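Local coordinates for protein 4-hydroxybenzoyl-CoA thioesterase (Staphylococcus aureus, PDB 6FDG) that probably hydrolyses the thioester of 1,4-dihydroxy-2-naphthoyl-CoA (DHNA-CoA) in the vitamin K2 pathway, as a member of the 4-hydroxybenzoyl-CoA thioesterase family, at residues Ile2-Glu7 with Leu35-Lys40; Val76-Glu81 with Tyr90-Phe95; Ser39-Ser44 with Val146-Gly151. All coordinates share one frame; numbering follows the deposited sequence. Where two conformers were deposited one is given.

Contact 1 of 3, residues Ile2-Glu7 with Leu35-Lys40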
loop_
_atom_site.group_PDB
_atom_site.type_symbol
_atom_site.label_atom_id
_atom_site.label_comp_id
_atom_site.label_asym_id
_atom_site.label_seq_id
_atom_site.Cartn_x
_atom_site.Cartn_y
_atom_site.Cartn_z
ATOM N N ILE A 2 12.031 25.786 13.892
ATOM C CA ILE A 2 12.954 25.198 12.983
ATOM C C ILE A 2 12.207 24.174 12.132
ATOM O O ILE A 2 11.571 23.256 12.735
ATOM C CB ILE A 2 14.116 24.512 13.723
ATOM C CG1 ILE A 2 14.983 25.460 14.614
ATOM C CG2 ILE A 2 14.970 23.725 12.771
ATOM C CD1 ILE A 2 15.006 26.844 14.256
ATOM N N TYR A 3 12.182 24.252 10.851
ATOM C CA TYR A 3 11.375 23.364 10.025
ATOM C C TYR A 3 12.005 22.991 8.768
ATOM O O TYR A 3 12.963 23.673 8.286
ATOM C CB TYR A 3 10.025 23.982 9.745
ATOM C CG TYR A 3 10.018 25.256 8.812
ATOM C CD1 TYR A 3 9.928 25.173 7.484
ATOM C CD2 TYR A 3 10.220 26.533 9.367
ATOM C CE1 TYR A 3 9.979 26.332 6.595
ATOM C CE2 TYR A 3 10.290 27.688 8.554
ATOM C CZ TYR A 3 10.216 27.506 7.210
ATOM O OH TYR A 3 10.211 28.617 6.303
ATOM N N SER A 4 11.639 21.884 8.111
ATOM C CA SER A 4 12.027 21.483 6.809
ATOM C C SER A 4 10.799 21.615 5.850
ATOM O O SER A 4 9.652 21.611 6.295
ATOM C CB SER A 4 12.605 20.066 6.764
ATOM O OG SER A 4 11.631 19.175 7.257
ATOM N N ILE A 5 11.111 21.706 4.539
ATOM C CA ILE A 5 10.118 21.577 3.479
ATOM C C ILE A 5 10.492 20.493 2.584
ATOM O O ILE A 5 11.640 20.413 2.078
ATOM C CB ILE A 5 9.998 22.916 2.614
ATOM C CG1 ILE A 5 9.592 24.040 3.511
ATOM C CG2 ILE A 5 9.030 22.660 1.409
ATOM C CD1 ILE A 5 8.215 24.056 3.987
ATOM N N THR A 6 9.572 19.514 2.392
ATOM C CA THR A 6 9.778 18.409 1.526
ATOM C C THR A 6 8.800 18.424 0.391
ATOM O O THR A 6 7.565 18.470 0.626
ATOM C CB THR A 6 9.580 17.091 2.321
ATOM O OG1 THR A 6 10.352 17.095 3.517
ATOM C CG2 THR A 6 9.902 15.857 1.492
ATOM N N GLU A 7 9.242 18.261 -0.841
ATOM C CA GLU A 7 8.325 18.196 -1.991
ATOM C C GLU A 7 8.045 16.718 -2.280
ATOM O O GLU A 7 8.962 15.888 -2.350
ATOM C CB GLU A 7 8.987 18.835 -3.214
ATOM C CG GLU A 7 9.233 20.336 -3.017
ATOM C CD GLU A 7 9.669 20.993 -4.346
ATOM O OE1 GLU A 7 8.825 21.048 -5.265
ATOM O OE2 GLU A 7 10.850 21.391 -4.470
ATOM N N LEU A 35 11.728 11.938 7.636
ATOM C CA LEU A 35 13.063 11.422 7.322
ATOM C C LEU A 35 13.844 12.535 6.595
ATOM O O LEU A 35 15.119 12.543 6.764
ATOM C CB LEU A 35 12.947 10.123 6.544
ATOM C CG LEU A 35 12.493 8.912 7.367
ATOM C CD1 LEU A 35 12.170 7.714 6.445
ATOM C CD2 LEU A 35 13.548 8.452 8.381
ATOM N N ASP A 36 13.191 13.386 5.811
ATOM C CA ASP A 36 13.887 14.494 5.148
ATOM C C ASP A 36 14.295 15.477 6.217
ATOM O O ASP A 36 15.416 16.065 6.156
ATOM C CB ASP A 36 12.916 15.156 4.138
ATOM C CG ASP A 36 13.563 16.220 3.269
ATOM O OD1 ASP A 36 14.695 15.996 2.784
ATOM O OD2 ASP A 36 12.888 17.267 3.122
ATOM N N TYR A 37 13.487 15.801 7.233
ATOM C CA TYR A 37 13.836 16.682 8.362
ATOM C C TYR A 37 15.109 16.134 8.993
ATOM O O TYR A 37 16.084 16.868 9.254
ATOM C CB TYR A 37 12.683 16.807 9.353
ATOM C CG TYR A 37 12.980 17.580 10.564
ATOM C CD1 TYR A 37 13.622 17.005 11.669
ATOM C CD2 TYR A 37 12.614 18.939 10.678
ATOM C CE1 TYR A 37 13.895 17.708 12.817
ATOM C CE2 TYR A 37 12.860 19.675 11.826
ATOM C CZ TYR A 37 13.511 19.085 12.891
ATOM O OH TYR A 37 13.766 19.847 14.063
ATOM N N ILE A 38 15.123 14.860 9.355
ATOM C CA ILE A 38 16.259 14.299 10.049
ATOM C C ILE A 38 17.493 14.425 9.154
ATOM O O ILE A 38 18.610 14.724 9.742
ATOM C CB ILE A 38 15.879 12.809 10.386
ATOM C CG1 ILE A 38 14.776 12.744 11.426
ATOM C CG2 ILE A 38 17.168 12.000 10.770
ATOM C CD1 ILE A 38 14.229 11.338 11.639
ATOM N N SER A 39 17.404 14.090 7.922
ATOM C CA SER A 39 18.584 14.254 7.061
ATOM C C SER A 39 19.102 15.679 7.039
ATOM O O SER A 39 20.293 16.034 7.151
ATOM C CB SER A 39 18.245 13.735 5.697
ATOM O OG SER A 39 19.275 13.686 4.753
ATOM N N LYS A 40 18.211 16.619 6.867
ATOM C CA LYS A 40 18.598 18.050 6.821
ATOM C C LYS A 40 19.174 18.493 8.081
ATOM O O LYS A 40 20.068 19.433 8.090
ATOM C CB LYS A 40 17.386 18.869 6.339
ATOM C CG LYS A 40 17.096 18.679 4.889
ATOM C CD LYS A 40 15.757 19.198 4.374
ATOM C CE LYS A 40 15.666 19.251 2.938
ATOM N NZ LYS A 40 14.314 19.642 2.487
HETATM O O HOH W 1 11.807 21.652 14.901
HETATM O O HOH W 2 13.905 22.216 3.724
#

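Contact 2 of 3, residues Val76-Glu81 with Tyr90-Phe95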
loop_
_atom_site.group_PDB
_atom_site.type_symbol
_atom_site.label_atom_id
_atom_site.label_comp_id
_atom_site.label_asym_id
_atom_site.label_seq_id
_atom_site.Cartn_x
_atom_site.Cartn_y
_atom_site.Cartn_z
ATOM N N VAL A 76 5.462 19.625 2.084
ATOM C CA VAL A 76 5.224 19.208 3.469
ATOM C C VAL A 76 6.156 19.964 4.394
ATOM O O VAL A 76 7.364 19.841 4.188
ATOM C CB VAL A 76 5.335 17.692 3.697
ATOM C CG1 VAL A 76 4.908 17.417 5.113
ATOM C CG2 VAL A 76 4.545 16.928 2.671
ATOM N N LYS A 77 5.655 20.728 5.306
ATOM C CA LYS A 77 6.404 21.489 6.320
ATOM C C LYS A 77 6.415 20.607 7.559
ATOM O O LYS A 77 5.343 20.229 8.046
ATOM C CB LYS A 77 5.766 22.850 6.579
ATOM C CG LYS A 77 6.471 23.670 7.644
ATOM C CD LYS A 77 5.771 25.045 7.749
ATOM C CE LYS A 77 6.503 25.964 8.687
ATOM N NZ LYS A 77 5.771 27.290 8.768
ATOM N N THR A 78 7.593 20.325 8.126
ATOM C CA THR A 78 7.819 19.470 9.298
ATOM C C THR A 78 8.559 20.156 10.362
ATOM O O THR A 78 9.589 20.784 10.021
ATOM C CB THR A 78 8.576 18.226 8.876
ATOM O OG1 THR A 78 7.941 17.545 7.831
ATOM C CG2 THR A 78 8.717 17.242 10.066
ATOM N N TRP A 79 8.166 20.009 11.583
ATOM C CA TRP A 79 8.970 20.537 12.727
ATOM C C TRP A 79 8.729 19.652 13.929
ATOM O O TRP A 79 7.844 18.754 13.936
ATOM C CB TRP A 79 8.614 21.991 13.118
ATOM C CG TRP A 79 7.289 22.235 13.605
ATOM C CD1 TRP A 79 6.931 22.388 14.924
ATOM C CD2 TRP A 79 6.084 22.483 12.863
ATOM N NE1 TRP A 79 5.588 22.665 15.035
ATOM C CE2 TRP A 79 5.067 22.726 13.782
ATOM C CE3 TRP A 79 5.770 22.466 11.483
ATOM C CZ2 TRP A 79 3.730 23.074 13.362
ATOM C CZ3 TRP A 79 4.492 22.711 11.133
ATOM C CH2 TRP A 79 3.538 23.006 12.044
ATOM N N VAL A 80 9.619 19.710 14.909
ATOM C CA VAL A 80 9.513 18.958 16.156
ATOM C C VAL A 80 8.811 19.827 17.177
ATOM O O VAL A 80 9.384 20.819 17.707
ATOM C CB VAL A 80 10.883 18.476 16.608
ATOM C CG1 VAL A 80 10.684 17.778 17.973
ATOM C CG2 VAL A 80 11.508 17.567 15.575
ATOM N N GLU A 81 7.554 19.554 17.502
ATOM C CA GLU A 81 6.786 20.321 18.480
ATOM C C GLU A 81 7.291 20.079 19.848
ATOM O O GLU A 81 7.302 20.994 20.692
ATOM C CB GLU A 81 5.322 19.940 18.341
ATOM C CG GLU A 81 4.368 20.730 19.226
ATOM C CD GLU A 81 4.340 22.194 18.981
ATOM O OE1 GLU A 81 4.697 22.723 17.860
ATOM O OE2 GLU A 81 3.751 22.875 19.892
ATOM N N TYR A 90 6.439 15.186 16.210
ATOM C CA TYR A 90 6.590 15.960 14.975
ATOM C C TYR A 90 5.242 16.468 14.588
ATOM O O TYR A 90 4.212 15.748 14.707
ATOM C CB TYR A 90 7.152 15.118 13.857
ATOM C CG TYR A 90 8.527 14.561 14.039
ATOM C CD1 TYR A 90 8.802 13.524 14.887
ATOM C CD2 TYR A 90 9.607 15.185 13.395
ATOM C CE1 TYR A 90 10.118 13.051 15.056
ATOM C CE2 TYR A 90 10.934 14.697 13.545
ATOM C CZ TYR A 90 11.099 13.694 14.376
ATOM O OH TYR A 90 12.437 13.179 14.553
ATOM N N LYS A 91 5.178 17.683 14.055
ATOM C CA LYS A 91 3.969 18.239 13.437
ATOM C C LYS A 91 4.266 18.540 12.003
ATOM O O LYS A 91 5.393 18.816 11.564
ATOM C CB LYS A 91 3.497 19.508 14.184
ATOM C CG LYS A 91 2.750 19.163 15.458
ATOM C CD LYS A 91 2.281 20.374 16.255
ATOM C CE LYS A 91 1.250 21.120 15.466
ATOM N NZ LYS A 91 0.297 21.743 16.515
ATOM N N TYR A 92 3.167 18.497 11.217
ATOM C CA TYR A 92 3.229 18.672 9.783
ATOM C C TYR A 92 2.125 19.552 9.242
ATOM O O TYR A 92 0.991 19.599 9.772
ATOM C CB TYR A 92 2.999 17.339 9.042
ATOM C CG TYR A 92 3.890 16.219 9.594
ATOM C CD1 TYR A 92 3.406 15.433 10.672
ATOM C CD2 TYR A 92 5.086 15.907 9.039
ATOM C CE1 TYR A 92 4.204 14.439 11.242
ATOM C CE2 TYR A 92 5.885 14.862 9.584
ATOM C CZ TYR A 92 5.395 14.119 10.632
ATOM O OH TYR A 92 6.181 13.038 11.150
ATOM N N GLU A 93 2.445 20.225 8.160
ATOM C CA GLU A 93 1.423 20.951 7.313
ATOM C C GLU A 93 1.692 20.566 5.898
ATOM O O GLU A 93 2.839 20.582 5.449
ATOM C CB GLU A 93 1.571 22.497 7.463
ATOM C CG GLU A 93 1.194 22.995 8.796
ATOM C CD GLU A 93 1.450 24.504 9.040
ATOM O OE1 GLU A 93 2.259 25.056 8.325
ATOM O OE2 GLU A 93 0.899 24.932 10.044
ATOM N N ILE A 94 0.643 20.253 5.130
ATOM C CA ILE A 94 0.782 19.949 3.717
ATOM C C ILE A 94 0.081 21.032 2.879
ATOM O O ILE A 94 -1.103 21.355 3.139
ATOM C CB ILE A 94 0.170 18.629 3.311
ATOM C CG1 ILE A 94 0.781 17.472 4.168
ATOM C CG2 ILE A 94 0.343 18.385 1.837
ATOM C CD1 ILE A 94 0.243 16.123 3.805
ATOM N N PHE A 95 0.862 21.644 1.987
ATOM C CA PHE A 95 0.317 22.664 1.040
ATOM C C PHE A 95 0.233 22.051 -0.281
ATOM O O PHE A 95 1.108 21.365 -0.828
ATOM C CB PHE A 95 1.275 23.876 1.085
ATOM C CG PHE A 95 1.385 24.534 2.424
ATOM C CD1 PHE A 95 0.491 25.560 2.839
ATOM C CD2 PHE A 95 2.360 24.118 3.349
ATOM C CE1 PHE A 95 0.528 26.133 4.119
ATOM C CE2 PHE A 95 2.399 24.707 4.616
ATOM C CZ PHE A 95 1.516 25.690 5.011
HETATM O O HOH W 3 3.196 26.755 10.555
#

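Contact 3 of 3, residues Ser39-Ser44 with Val146-Gly151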
loop_
_atom_site.group_PDB
_atom_site.type_symbol
_atom_site.label_atom_id
_atom_site.label_comp_id
_atom_site.label_asym_id
_atom_site.label_seq_id
_atom_site.Cartn_x
_atom_site.Cartn_y
_atom_site.Cartn_z
ATOM N N SER A 39 17.404 14.090 7.922
ATOM C CA SER A 39 18.584 14.254 7.061
ATOM C C SER A 39 19.102 15.679 7.039
ATOM O O SER A 39 20.293 16.034 7.151
ATOM C CB SER A 39 18.245 13.735 5.697
ATOM O OG SER A 39 19.275 13.686 4.753
ATOM N N LYS A 40 18.211 16.619 6.867
ATOM C CA LYS A 40 18.598 18.050 6.821
ATOM C C LYS A 40 19.174 18.493 8.081
ATOM O O LYS A 40 20.068 19.433 8.090
ATOM C CB LYS A 40 17.386 18.869 6.339
ATOM C CG LYS A 40 17.096 18.679 4.889
ATOM C CD LYS A 40 15.757 19.198 4.374
ATOM C CE LYS A 40 15.666 19.251 2.938
ATOM N NZ LYS A 40 14.314 19.642 2.487
ATOM N N LEU A 41 18.851 17.977 9.229
ATOM C CA LEU A 41 19.394 18.348 10.501
ATOM C C LEU A 41 20.786 17.735 10.599
ATOM O O LEU A 41 21.524 18.272 11.453
ATOM C CB LEU A 41 18.483 17.885 11.664
ATOM C CG LEU A 41 18.680 18.488 12.963
ATOM C CD1 LEU A 41 18.510 20.021 12.932
ATOM C CD2 LEU A 41 17.760 17.751 13.952
ATOM N N GLY A 42 21.166 16.780 9.788
ATOM C CA GLY A 42 22.510 16.192 9.708
ATOM C C GLY A 42 22.546 14.755 10.062
ATOM O O GLY A 42 23.680 14.247 10.305
ATOM N N PHE A 43 21.482 13.976 10.005
ATOM C CA PHE A 43 21.507 12.593 10.528
ATOM C C PHE A 43 20.859 11.610 9.590
ATOM O O PHE A 43 20.140 11.934 8.669
ATOM C CB PHE A 43 20.789 12.552 11.885
ATOM C CG PHE A 43 21.387 13.467 12.921
ATOM C CD1 PHE A 43 22.599 13.102 13.533
ATOM C CD2 PHE A 43 20.838 14.664 13.270
ATOM C CE1 PHE A 43 23.175 13.969 14.479
ATOM C CE2 PHE A 43 21.439 15.592 14.093
ATOM C CZ PHE A 43 22.654 15.217 14.731
ATOM N N SER A 44 21.047 10.338 9.770
ATOM C CA SER A 44 20.553 9.341 8.880
ATOM C C SER A 44 19.811 8.330 9.704
ATOM O O SER A 44 20.392 7.638 10.555
ATOM C CB SER A 44 21.731 8.632 8.245
ATOM O OG SER A 44 21.279 7.444 7.625
ATOM N N VAL A 146 13.439 29.216 11.170
ATOM C CA VAL A 146 14.465 28.877 10.240
ATOM C C VAL A 146 14.099 27.679 9.349
ATOM O O VAL A 146 13.675 26.618 10.004
ATOM C CB VAL A 146 15.795 28.493 11.050
ATOM C CG1 VAL A 146 16.933 28.109 10.126
ATOM C CG2 VAL A 146 16.163 29.600 12.028
ATOM N N GLU A 147 14.281 27.658 8.066
ATOM C CA GLU A 147 14.172 26.474 7.258
ATOM C C GLU A 147 15.454 25.811 7.183
ATOM O O GLU A 147 16.464 26.415 6.605
ATOM C CB GLU A 147 13.667 26.727 5.861
ATOM C CG GLU A 147 13.359 25.509 5.001
ATOM C CD GLU A 147 13.230 25.598 3.468
ATOM O OE1 GLU A 147 13.262 26.685 2.942
ATOM O OE2 GLU A 147 13.224 24.582 2.697
ATOM N N ILE A 148 15.622 24.586 7.669
ATOM C CA ILE A 148 16.848 23.844 7.473
ATOM C C ILE A 148 16.881 23.244 6.152
ATOM O O ILE A 148 15.875 22.825 5.552
ATOM C CB ILE A 148 17.049 22.782 8.596
ATOM C CG1 ILE A 148 15.853 21.776 8.655
ATOM C CG2 ILE A 148 17.273 23.518 9.925
ATOM C CD1 ILE A 148 16.124 20.609 9.611
ATOM N N MET A 149 18.082 23.164 5.572
ATOM C CA MET A 149 18.310 22.565 4.261
ATOM C C MET A 149 19.723 22.126 4.084
ATOM O O MET A 149 20.590 22.491 4.850
ATOM C CB MET A 149 17.870 23.439 3.154
ATOM C CG MET A 149 18.640 24.661 3.223
ATOM S SD MET A 149 18.242 25.902 1.888
ATOM C CE MET A 149 17.184 26.967 2.833
ATOM N N ASP A 150 19.968 21.262 3.054
ATOM C CA ASP A 150 21.324 20.813 2.802
ATOM C C ASP A 150 22.194 21.964 2.308
ATOM O O ASP A 150 21.582 22.834 1.592
ATOM C CB ASP A 150 21.328 19.690 1.704
ATOM C CG ASP A 150 20.416 18.558 2.098
ATOM O OD1 ASP A 150 20.757 17.941 3.135
ATOM O OD2 ASP A 150 19.329 18.440 1.505
ATOM N N GLY A 151 23.412 22.042 2.679
ATOM C CA GLY A 151 24.288 22.977 2.075
ATOM C C GLY A 151 24.338 24.288 2.769
ATOM O O GLY A 151 25.037 25.213 2.393
HETATM O O HOH W 4 19.378 15.908 3.412
HETATM O O HOH W 2 13.905 22.216 3.724
#

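Contact 1 of 3, residues Ile2-Glu7 with Leu35-Lys40
Thr6 and Asp36 make the direct polar bond between strand and helix: Thr6 OG1 donates to Asp36 OD2 over 2.6 Å, the two side chains reaching for each other from opposite directions. The hydroxyl meets OD2 on its anti side, 19° out of the carboxylate plane. The syn side of the same oxygen is taken by Lys40 NZ, one helical turn on, in a salt bridge to Asp36 OD2 of 2.8 Å. Two donors on one oxygen, from its syn and anti sides, should restrain the carboxylate's rotation and probably keep it ionised. The extended Lys40 chain reaches obliquely from the helix to the strand, and its NZ comes within 2.8 Å of Ile5 O, but at an angle too poor for a hydrogen bond.

Two waters carry further polar links. One accepts from Ile5 N (3.0 Å) and also from Lys40 NZ, tying the ammonium to the strand backbone after all. The other donates to Ile2 O at 2.7 Å and sits 2.8 Å from Tyr37 OH.

In the hotdog fold a long helix is wrapped by a curved, largely antiparallel sheet. Here helix 26-41 is that central helix, and strand 2-9 passes it with the N-to-C directions 122° apart.

The packing falls chiefly to Ser4 and Tyr37. Tyr37 CG stands trans to the backbone N (chi1 175°), which carries the ring along the strand toward Ile2. Ser4 OG and Ile2 O both meet this ring at its edge, in its plane, while OG also rests 3.3 Å from Tyr37 CB. The CB of Ser4 touches the aliphatic CD of Lys40. Val136 of helix 127-141 packs on both Ile2 and Tyr37, and Val80 of the neighbouring strand also touches the tyrosine.

Contact 2 of 3, residues Val76-Glu81 with Tyr90-Phe95
Val80 and Tyr90 lie side by side on the helix-facing side of the sheet, Val80 CG2 reaching Tyr90 CE2 at 3.6 Å. They belong to the antiparallel beta hairpin of strands 73-83 and 88-95, part of the sheet that curls around the central helix of this hotdog fold. Next along the same face, Thr78 sets OG1 3.5 Å from Tyr92 CD2 and brings its methyl CG2 near CE2 of the same ring. Val76 CG2 meets Ile94 CG1 at 4.1 Å. Helix 26-41 covers much of this row, with Ala33 on Val76 and Thr78, and Tyr37 on Val80. The buried phenols find partners beyond the hairpin: Tyr90 OH bonds Tyr133, and Tyr92 OH bonds Thr107 and Arg34.

Between the two faces runs the backbone ladder. Lys77 and Glu93 form one hydrogen-bonded pair, Trp79 and Lys91 the next. Lys77 N donates to Glu93 O at 2.8 Å and Trp79 N to Lys91 O at 3.0 Å, each answered by a return bond.

On the other face Trp79 dominates. Its CG is wedged between backbone N and carbonyl carbon (chi1 64°), which lays the indole across the neighbouring strand. Lys91 CB sits over the ring in a CH-pi contact, 3.9 Å from the centroid of the six-membered ring and 24° off its normal. Glu93 OE2 stands at the ring edge, beside CH2. In the indole plane Trp79 NE1 donates to Glu81 OE1 at 3.0 Å, and the methylenes of Glu81 run alongside Lys91 CD. Lys77 and Glu93 extend together, yet Lys77 NZ stops 4.2 Å from Glu93 OE1, beyond a salt bridge; a water accepts from NZ and donates weakly to OE1.

Contact 3 of 3, residues Ser39-Ser44 with Val146-Gly151
Lys40 NZ and Ile148 O are joined through one water, which also reaches Glu147 OE2. The water lies 2.8 Å from Ile148 O and 2.7 Å from Glu147 OE2, with the lysine as a donor to it. More acceptors surround this water than it has protons, so its two hydrogens are probably shared rather than fixed. The ammonium has its direct salt bridge with Asp36; its link to the Glu147 carboxylate runs through the water, since the charged atoms themselves are not in contact.

Below the polar layer, the apolar end of Ile148 plugs against the last turn of helix 26-41. CG1 sits in the tight slot between backbone N and carbonyl carbon (chi1 58°), which directs CD1 at the helix. There CD1 comes 3.9 Å from Lys40 CB, 3.8 Å from Leu41 N and 4.1 Å from Leu41 CD1. The helix closes just beyond, in a Schellman motif at Gly42.

Asp150 crosses the lysine chain at about a right angle. Its OD2 lies 4.0 Å from Lys40 CE, but 5.2 Å from Lys40 NZ, too far for a salt bridge. A second water hydrogen-bonds to Asp150 OD1 and, at 2.6 Å, to Ser39 OG; Ser39 was modelled in two conformers, so this bridge is tentative.

This surface contact packs the tail after the short strand 146-147 on the C-terminal end of helix 26-41, the central helix of the hotdog fold. No direct hydrogen bond crosses it. Its chemistry implies a tail held by isoleucine packing, bridging water and probably a general attraction between one lysine and two nearby acids.

From the N terminus, strand 2-9 runs first, and contact 1 closes the loop that brings helix 26-41 back against it. Contact 2 follows in series, closing the short hairpin of strands 73-83 and 88-95. Contact 3 spans the longest loop, from the end of the helix to the C-terminal tail, and contact 2 nests inside it. Contacts 1 and 3 share Ser39 and Lys40 and one water. Strand 2-9 is the common neighbour: Ser4 and Thr6 pair with Thr78 and Val76 of contact 2 on one edge, and Tyr3 pairs with Val146 and Ile148 of contact 3 on the other. Contacts 2 and 3 do not touch, their nearest atoms being about 6 Å apart.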